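Local structure of leucine--tRNA ligase (Agrobacterium radiobacter, 5AH5) at residues L132-L137 and D485-F490; R636-S641 and W727-C732; R571-S574 and N579-D582. The protein probably joins L-leucine to tRNA(Leu) at the expense of ATP, as a class I aminoacyl-tRNA synthetase. All blocks are in the same frame, centred on the assembly; numbering follows the deposited sequence.

Overall arrangement
The three contacts follow one another along the elongated chain, and none touches another. Contact 3 spans the KMSKS signature loop of the class I catalytic domain; the side chain of Gln573 there comes within about 6 Å of the bound leucylsulfamoyl adenosine. Contact 1 packs helix 128-143 on the strand 486-487, with Gln134 about 12 Å from the same ligand. The centres of these two lie 32 Å apart, though their nearest atoms are separated by only about 13 Å. In contact 2, 727-732 lies in the anticodon-binding domain and 636-641 ends helix 634-639 beside it; its centre is 43 Å from that of contact 3 and 55 Å from that of contact 1, away from the annotated sites.

Contact 1: L132-L137 and D485-F490; sequences LAQQKL and DTMDTF
Gln134 and Met487 pass alongside each other, running in opposite directions, where helix 128-143 packs on the short strand 486-487 of an antiparallel sheet in this class I synthetase. The nearest CA atoms, those of Gln134 and Met487, are 9.6 Å apart, so side chains alone bridge the gap. CB of Gln134 points toward the strand. From there CG swings anti to the backbone N (chi1 -170°) and comes 4.0 Å from SD of Met487. Past CG the chain stays extended, and the terminal amide divides its work. OE1 accepts from Trp495 NE1, while NE2 gives its stronger bond to Asp492 OD1 and meets Met487 SD at 3.6 Å in a weak N-H...S bond (148°). Two outside partners thus hold the amide beside the sulfur. The strand side is fixed by its neighbours: Met487 pairs through its backbone with Cys425 and also packs on Pro428. Just beyond, Asp488 caps the following turn, its OD2 taking Phe490 N at 3.1 Å from above the carboxylate plane. At the tip of the methionine, CE lies 4.3 Å from CG of Gln135.

Contact 2: R636-S641 and W727-C732; sequences RLRSSS and WALSGC
Leu637 meets Ser730 where helix 634-639 ends beside helix 720-729 of the anticodon-binding domain, the CA atoms of the two residues 5.5 Å apart. Leu637 CD1 lies 4.0 Å from Ser730 CB, and Phe630 of helix 617-632 touches both side chains. Next in the chain, Arg638 reaches across with its CG anti to the carbonyl carbon (chi1 -66°) and its chain extended to NE. Its NH2 then makes a weak bond to Leu729 O (3.2 Å, 129°) and lies 4.0 Å from CD1 of Leu729. Ser639 turns back on its own helix: its OG donates to Arg636 O at 2.9 Å, joining two backbone donors on that oxygen, Ser639 N and Ser640 N. Ser640 O accepts from Arg709 NH1, which ties this end to helix 701-715. The other helix closes in a Schellman motif, Gly731 at positive phi, with Cys732 N bonded back to Trp727 O and Gly731 N to Ala728 O; Ser730 OG also donates to Trp727 O, from the face opposite Cys732 N. At the junction Arg709 NH2 donates to both Leu637 O and Ser730 O. Guanidinium groups meeting two helix C-terminal ends imply an interface that probably gains from the negative ends of the helix dipoles.

Contact 3: R571-S574 and N579-D582; sequences RKQS and NVTD
Gln573 and Thr581 grip each other with two hydrogen bonds, while Asn579 makes two more to the backbone of 572-574; together they bridge the two ends of the KMSKS loop, here KQSKS, which in class I synthetases serves ATP binding and amino acid activation. Gln573 lies about 6 Å from the bound leucylsulfamoyl adenosine. Its OE1 takes Thr581 N at 2.9 Å, a nearly straight bond (175°) that arrives from above the carbonyl plane, not along a lone pair. Gln573 NE2 gives to Thr581 OG1 at 3.0 Å, slightly tilted from the amide plane. With both ends held, rotation of this amide is restrained.

Asn579 answers from the other segment. Its CG is tucked between the backbone N and the carbonyl carbon (chi1 62°), which turns the amide toward the backbone of 572-574: OD1 receives Ser574 N at 2.8 Å in a straight bond (172°), and ND2 gives to Lys572 O at 3.1 Å, with that oxygen close to the amide plane. Asn579 OD1 also sits 2.9 Å from Ser574 O, two acceptors. Val580 CG2 packs against the backbone of Ser574, 3.5 Å from its C.

A second shell positions these groups. Asp567 OD2 accepts from Asn579 ND2 and forms a salt bridge with Arg571 NE, so it ties the two side chains together; the Arg571 guanidinium lays one face toward Asn579 ND2, Arg571 NH2 being 4.0 Å from it. Gln573 NE2 has a further acceptor in Asn566 O. Lys575, next after Ser574 and predicted to bind ATP, has its side chain near that of Val580.

Within the fold, the loop runs from strand 565-566 to helix 583-590, whose N-cap is Asp582 through Ser584 N, and Gln573 and Thr581 both rest on Ile48, a residue of the predicted HIGH region at the start of helix 48-66.

Contact 1: L132-L137 and D485-F490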
loop_
_atom_site.group_PDB
_atom_site.type_symbol
_atom_site.label_atom_id
_atom_site.label_comp_id
_atom_site.label_asym_id
_atom_site.label_seq_id
_atom_site.Cartn_x
_atom_site.Cartn_y
_atom_site.Cartn_z
ATOM N N LEU B 132 -8.694 -3.048 -23.522
ATOM C CA LEU B 132 -7.822 -3.545 -24.650
ATOM C C LEU B 132 -6.445 -3.981 -24.111
ATOM O O LEU B 132 -5.975 -5.166 -24.218
ATOM C CB LEU B 132 -7.676 -2.399 -25.729
ATOM C CG LEU B 132 -6.631 -2.641 -26.854
ATOM C CD1 LEU B 132 -6.845 -3.971 -27.578
ATOM C CD2 LEU B 132 -6.660 -1.501 -27.860
ATOM N N ALA B 133 -5.831 -3.057 -23.384
ATOM C CA ALA B 133 -4.551 -3.391 -22.742
ATOM C C ALA B 133 -4.596 -4.597 -21.850
ATOM O O ALA B 133 -3.753 -5.504 -21.958
ATOM C CB ALA B 133 -4.035 -2.186 -21.993
ATOM N N GLN B 134 -5.617 -4.710 -21.009
ATOM C CA GLN B 134 -5.630 -5.829 -20.083
ATOM C C GLN B 134 -5.907 -7.131 -20.764
ATOM O O GLN B 134 -5.385 -8.175 -20.367
ATOM C CB GLN B 134 -6.683 -5.563 -19.001
ATOM C CG GLN B 134 -6.643 -6.536 -17.837
ATOM C CD GLN B 134 -7.214 -5.907 -16.561
ATOM O OE1 GLN B 134 -6.611 -4.993 -15.997
ATOM N NE2 GLN B 134 -8.385 -6.354 -16.139
ATOM N N GLN B 135 -6.739 -7.088 -21.818
ATOM C CA GLN B 135 -7.060 -8.298 -22.583
ATOM C C GLN B 135 -5.818 -8.781 -23.285
ATOM O O GLN B 135 -5.540 -9.979 -23.280
ATOM C CB GLN B 135 -8.245 -8.067 -23.510
ATOM C CG GLN B 135 -9.552 -7.932 -22.724
ATOM C CD GLN B 135 -10.771 -7.586 -23.595
ATOM O OE1 GLN B 135 -10.670 -7.042 -24.705
ATOM N NE2 GLN B 135 -11.930 -7.903 -23.073
ATOM N N LYS B 136 -5.013 -7.864 -23.787
ATOM C CA LYS B 136 -3.716 -8.283 -24.368
ATOM C C LYS B 136 -2.828 -8.894 -23.383
ATOM O O LYS B 136 -2.227 -9.963 -23.649
ATOM C CB LYS B 136 -2.969 -7.150 -25.028
ATOM C CG LYS B 136 -3.663 -6.592 -26.232
ATOM C CD LYS B 136 -2.781 -5.512 -26.834
ATOM C CE LYS B 136 -3.447 -4.844 -27.992
ATOM N NZ LYS B 136 -2.427 -4.218 -28.871
ATOM N N LEU B 137 -2.735 -8.260 -22.207
ATOM C CA LEU B 137 -1.917 -8.849 -21.146
ATOM C C LEU B 137 -2.459 -10.215 -20.737
ATOM O O LEU B 137 -1.704 -11.149 -20.538
ATOM C CB LEU B 137 -1.857 -7.935 -19.918
ATOM C CG LEU B 137 -0.982 -6.681 -19.964
ATOM C CD1 LEU B 137 -0.948 -6.151 -18.535
ATOM C CD2 LEU B 137 0.412 -6.988 -20.453
ATOM N N ASP B 485 -17.629 -15.014 -18.099
ATOM C CA ASP B 485 -17.131 -14.406 -16.825
ATOM C C ASP B 485 -16.226 -13.216 -17.088
ATOM O O ASP B 485 -15.704 -13.046 -18.231
ATOM C CB ASP B 485 -16.394 -15.442 -15.983
ATOM C CG ASP B 485 -17.327 -16.538 -15.454
ATOM O OD1 ASP B 485 -18.561 -16.314 -15.470
ATOM O OD2 ASP B 485 -16.843 -17.602 -15.019
ATOM N N THR B 486 -16.081 -12.385 -16.041
ATOM C CA THR B 486 -15.280 -11.188 -16.089
ATOM C C THR B 486 -14.077 -11.285 -15.144
ATOM O O THR B 486 -13.995 -12.177 -14.267
ATOM C CB THR B 486 -16.102 -9.939 -15.887
ATOM O OG1 THR B 486 -16.768 -9.937 -14.613
ATOM C CG2 THR B 486 -17.094 -9.779 -17.015
ATOM N N MET B 487 -13.139 -10.383 -15.324
ATOM C CA MET B 487 -11.960 -10.394 -14.484
ATOM C C MET B 487 -12.233 -9.686 -13.150
ATOM O O MET B 487 -12.832 -8.616 -13.070
ATOM C CB MET B 487 -10.788 -9.741 -15.219
ATOM C CG MET B 487 -10.406 -10.447 -16.504
ATOM S SD MET B 487 -8.923 -9.756 -17.227
ATOM C CE MET B 487 -9.110 -10.093 -18.997
ATOM N N ASP B 488 -11.753 -10.275 -12.089
ATOM C CA ASP B 488 -11.772 -9.553 -10.785
ATOM C C ASP B 488 -11.062 -8.174 -10.800
ATOM O O ASP B 488 -10.080 -8.014 -11.504
ATOM C CB ASP B 488 -11.163 -10.406 -9.719
ATOM C CG ASP B 488 -11.484 -9.857 -8.305
ATOM O OD1 ASP B 488 -12.683 -9.947 -7.835
ATOM O OD2 ASP B 488 -10.506 -9.319 -7.698
ATOM N N THR B 489 -11.635 -7.206 -10.082
ATOM C CA THR B 489 -11.068 -5.855 -9.883
ATOM C C THR B 489 -9.559 -5.835 -9.504
ATOM O O THR B 489 -8.832 -4.959 -9.943
ATOM C CB THR B 489 -11.865 -5.039 -8.860
ATOM O OG1 THR B 489 -11.299 -3.739 -8.743
ATOM C CG2 THR B 489 -11.928 -5.673 -7.466
ATOM N N PHE B 490 -9.078 -6.854 -8.795
ATOM C CA PHE B 490 -7.669 -6.892 -8.447
ATOM C C PHE B 490 -6.728 -7.257 -9.588
ATOM O O PHE B 490 -5.499 -7.011 -9.497
ATOM C CB PHE B 490 -7.417 -7.732 -7.195
ATOM C CG PHE B 490 -7.997 -7.107 -5.965
ATOM C CD1 PHE B 490 -7.325 -6.038 -5.337
ATOM C CD2 PHE B 490 -9.180 -7.572 -5.410
ATOM C CE1 PHE B 490 -7.815 -5.503 -4.169
ATOM C CE2 PHE B 490 -9.713 -6.993 -4.270
ATOM C CZ PHE B 490 -9.026 -5.938 -3.653
#

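Contact 2: R636-S641 and W727-C732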
loop_
_atom_site.group_PDB
_atom_site.type_symbol
_atom_site.label_atom_id
_atom_site.label_comp_id
_atom_site.label_asym_id
_atom_site.label_seq_id
_atom_site.Cartn_x
_atom_site.Cartn_y
_atom_site.Cartn_z
ATOM N N ARG B 636 7.731 46.693 4.602
ATOM C CA ARG B 636 9.030 46.060 4.517
ATOM C C ARG B 636 9.127 45.099 3.333
ATOM O O ARG B 636 10.141 45.079 2.595
ATOM C CB ARG B 636 9.341 45.362 5.828
ATOM C CG ARG B 636 9.296 46.319 7.017
ATOM C CD ARG B 636 9.869 45.676 8.251
ATOM N NE ARG B 636 9.738 46.529 9.433
ATOM C CZ ARG B 636 10.495 46.442 10.530
ATOM N NH1 ARG B 636 11.494 45.551 10.616
ATOM N NH2 ARG B 636 10.257 47.265 11.559
ATOM N N LEU B 637 8.048 44.355 3.097
ATOM C CA LEU B 637 8.024 43.430 1.963
ATOM C C LEU B 637 8.146 44.127 0.637
ATOM O O LEU B 637 8.898 43.701 -0.231
ATOM C CB LEU B 637 6.754 42.566 1.975
ATOM C CG LEU B 637 6.839 41.504 3.060
ATOM C CD1 LEU B 637 5.464 40.878 3.248
ATOM C CD2 LEU B 637 7.860 40.451 2.664
ATOM N N ARG B 638 7.408 45.194 0.475
ATOM C CA ARG B 638 7.427 45.906 -0.783
ATOM C C ARG B 638 8.729 46.722 -0.994
ATOM O O ARG B 638 8.985 47.171 -2.104
ATOM C CB ARG B 638 6.124 46.698 -0.940
ATOM C CG ARG B 638 4.923 45.741 -1.081
ATOM C CD ARG B 638 3.575 46.434 -1.257
ATOM N NE ARG B 638 2.553 45.485 -1.738
ATOM C CZ ARG B 638 1.216 45.613 -1.608
ATOM N NH1 ARG B 638 0.662 46.665 -0.996
ATOM N NH2 ARG B 638 0.408 44.658 -2.094
ATOM N N SER B 639 9.569 46.813 0.043
ATOM C CA SER B 639 10.837 47.523 0.016
ATOM C C SER B 639 12.051 46.636 -0.254
ATOM O O SER B 639 13.101 47.160 -0.656
ATOM C CB SER B 639 11.040 48.285 1.358
ATOM O OG SER B 639 11.747 47.507 2.338
ATOM N N SER B 640 11.944 45.328 0.021
ATOM C CA SER B 640 12.989 44.379 -0.313
ATOM C C SER B 640 12.489 43.223 -1.214
ATOM O O SER B 640 11.441 42.634 -0.963
ATOM C CB SER B 640 13.549 43.788 0.940
ATOM O OG SER B 640 14.676 42.969 0.621
ATOM N N SER B 641 13.282 42.871 -2.218
ATOM C CA SER B 641 12.982 41.773 -3.116
ATOM C C SER B 641 13.482 40.460 -2.543
ATOM O O SER B 641 13.412 39.459 -3.228
ATOM C CB SER B 641 13.699 42.026 -4.453
ATOM O OG SER B 641 15.132 41.868 -4.286
ATOM N N TRP B 727 2.628 35.262 -1.185
ATOM C CA TRP B 727 3.694 35.533 -2.171
ATOM C C TRP B 727 3.363 36.675 -3.104
ATOM O O TRP B 727 4.183 37.631 -3.236
ATOM C CB TRP B 727 3.972 34.270 -2.961
ATOM C CG TRP B 727 5.121 34.234 -3.918
ATOM C CD1 TRP B 727 5.032 34.215 -5.269
ATOM C CD2 TRP B 727 6.479 34.035 -3.612
ATOM N NE1 TRP B 727 6.254 34.061 -5.834
ATOM C CE2 TRP B 727 7.170 33.906 -4.837
ATOM C CE3 TRP B 727 7.199 33.958 -2.417
ATOM C CZ2 TRP B 727 8.565 33.758 -4.906
ATOM C CZ3 TRP B 727 8.552 33.755 -2.472
ATOM C CH2 TRP B 727 9.242 33.685 -3.704
ATOM N N ALA B 728 2.172 36.612 -3.713
ATOM C CA ALA B 728 1.706 37.692 -4.590
ATOM C C ALA B 728 1.483 39.000 -3.866
ATOM O O ALA B 728 1.842 40.064 -4.382
ATOM C CB ALA B 728 0.419 37.323 -5.334
ATOM N N LEU B 729 0.831 38.935 -2.710
ATOM C CA LEU B 729 0.628 40.121 -1.905
ATOM C C LEU B 729 1.991 40.825 -1.556
ATOM O O LEU B 729 2.108 42.037 -1.581
ATOM C CB LEU B 729 -0.122 39.759 -0.658
ATOM C CG LEU B 729 -0.487 40.889 0.287
ATOM C CD1 LEU B 729 -1.604 41.757 -0.305
ATOM C CD2 LEU B 729 -0.869 40.284 1.643
ATOM N N SER B 730 3.011 40.036 -1.314
ATOM C CA SER B 730 4.327 40.589 -1.027
ATOM C C SER B 730 5.038 41.226 -2.254
ATOM O O SER B 730 6.149 41.716 -2.087
ATOM C CB SER B 730 5.221 39.494 -0.456
ATOM O OG SER B 730 5.935 38.826 -1.461
ATOM N N GLY B 731 4.440 41.152 -3.460
ATOM C CA GLY B 731 4.993 41.735 -4.651
ATOM C C GLY B 731 5.688 40.798 -5.617
ATOM O O GLY B 731 6.148 41.241 -6.643
ATOM N N CYS B 732 5.794 39.509 -5.335
ATOM C CA CYS B 732 6.355 38.583 -6.340
ATOM C C CYS B 732 5.378 38.372 -7.529
ATOM O O CYS B 732 4.153 38.480 -7.387
ATOM C CB CYS B 732 6.778 37.285 -5.686
ATOM S SG CYS B 732 7.884 37.520 -4.272
#

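Contact 3: R571-S574 and N579-D582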
loop_
_atom_site.group_PDB
_atom_site.type_symbol
_atom_site.label_atom_id
_atom_site.label_comp_id
_atom_site.label_asym_id
_atom_site.label_seq_id
_atom_site.Cartn_x
_atom_site.Cartn_y
_atom_site.Cartn_z
ATOM N N ARG B 571 -15.139 5.855 15.757
ATOM C CA ARG B 571 -15.780 4.741 14.960
ATOM C C ARG B 571 -15.421 4.891 13.486
ATOM O O ARG B 571 -15.384 5.998 12.956
ATOM C CB ARG B 571 -17.290 4.752 15.084
ATOM C CG ARG B 571 -17.747 4.929 16.529
ATOM C CD ARG B 571 -19.264 4.959 16.580
ATOM N NE ARG B 571 -19.782 6.202 16.010
ATOM C CZ ARG B 571 -21.062 6.419 15.670
ATOM N NH1 ARG B 571 -22.013 5.480 15.840
ATOM N NH2 ARG B 571 -21.401 7.607 15.175
ATOM N N LYS B 572 -15.126 3.790 12.835
ATOM C CA LYS B 572 -15.072 3.798 11.351
ATOM C C LYS B 572 -16.283 4.572 10.745
ATOM O O LYS B 572 -17.431 4.488 11.247
ATOM C CB LYS B 572 -14.978 2.362 10.861
ATOM C CG LYS B 572 -15.038 2.212 9.370
ATOM C CD LYS B 572 -14.846 0.775 8.941
ATOM C CE LYS B 572 -15.290 0.613 7.491
ATOM N NZ LYS B 572 -14.613 -0.579 6.913
ATOM N N GLN B 573 -16.008 5.431 9.767
ATOM C CA GLN B 573 -17.042 6.161 9.053
ATOM C C GLN B 573 -17.748 5.205 8.109
ATOM O O GLN B 573 -17.098 4.337 7.498
ATOM C CB GLN B 573 -16.485 7.336 8.291
ATOM C CG GLN B 573 -15.763 8.322 9.210
ATOM C CD GLN B 573 -15.719 9.718 8.674
ATOM O OE1 GLN B 573 -16.168 9.995 7.559
ATOM N NE2 GLN B 573 -15.197 10.626 9.481
ATOM N N SER B 574 -19.083 5.292 8.071
ATOM C CA SER B 574 -19.891 4.459 7.137
ATOM C C SER B 574 -21.291 4.962 7.029
ATOM O O SER B 574 -21.812 5.601 7.970
ATOM C CB SER B 574 -19.938 2.971 7.517
ATOM O OG SER B 574 -21.017 2.691 8.386
ATOM N N ASN B 579 -22.287 8.826 9.851
ATOM C CA ASN B 579 -21.162 9.651 10.297
ATOM C C ASN B 579 -20.099 9.861 9.156
ATOM O O ASN B 579 -18.909 10.006 9.460
ATOM C CB ASN B 579 -20.507 8.917 11.480
ATOM C CG ASN B 579 -19.946 7.546 11.081
ATOM O OD1 ASN B 579 -20.255 6.973 9.989
ATOM N ND2 ASN B 579 -19.130 7.002 11.939
ATOM N N VAL B 580 -20.489 9.742 7.880
ATOM C CA VAL B 580 -19.585 10.034 6.737
ATOM C C VAL B 580 -19.389 11.540 6.618
ATOM O O VAL B 580 -20.330 12.286 6.480
ATOM C CB VAL B 580 -20.085 9.466 5.392
ATOM C CG1 VAL B 580 -19.046 9.702 4.261
ATOM C CG2 VAL B 580 -20.370 7.967 5.528
ATOM N N THR B 581 -18.155 11.991 6.763
ATOM C CA THR B 581 -17.807 13.414 6.549
ATOM C C THR B 581 -17.990 13.767 5.061
ATOM O O THR B 581 -17.586 12.986 4.234
ATOM C CB THR B 581 -16.340 13.621 6.957
ATOM O OG1 THR B 581 -16.186 13.246 8.338
ATOM C CG2 THR B 581 -15.893 15.075 6.734
ATOM N N ASP B 582 -18.647 14.880 4.752
ATOM C CA ASP B 582 -18.612 15.470 3.434
ATOM C C ASP B 582 -17.479 16.484 3.285
ATOM O O ASP B 582 -17.649 17.614 3.662
ATOM C CB ASP B 582 -19.939 16.177 3.092
ATOM C CG ASP B 582 -19.985 16.719 1.650
ATOM O OD1 ASP B 582 -18.965 16.643 0.876
ATOM O OD2 ASP B 582 -21.063 17.237 1.291
#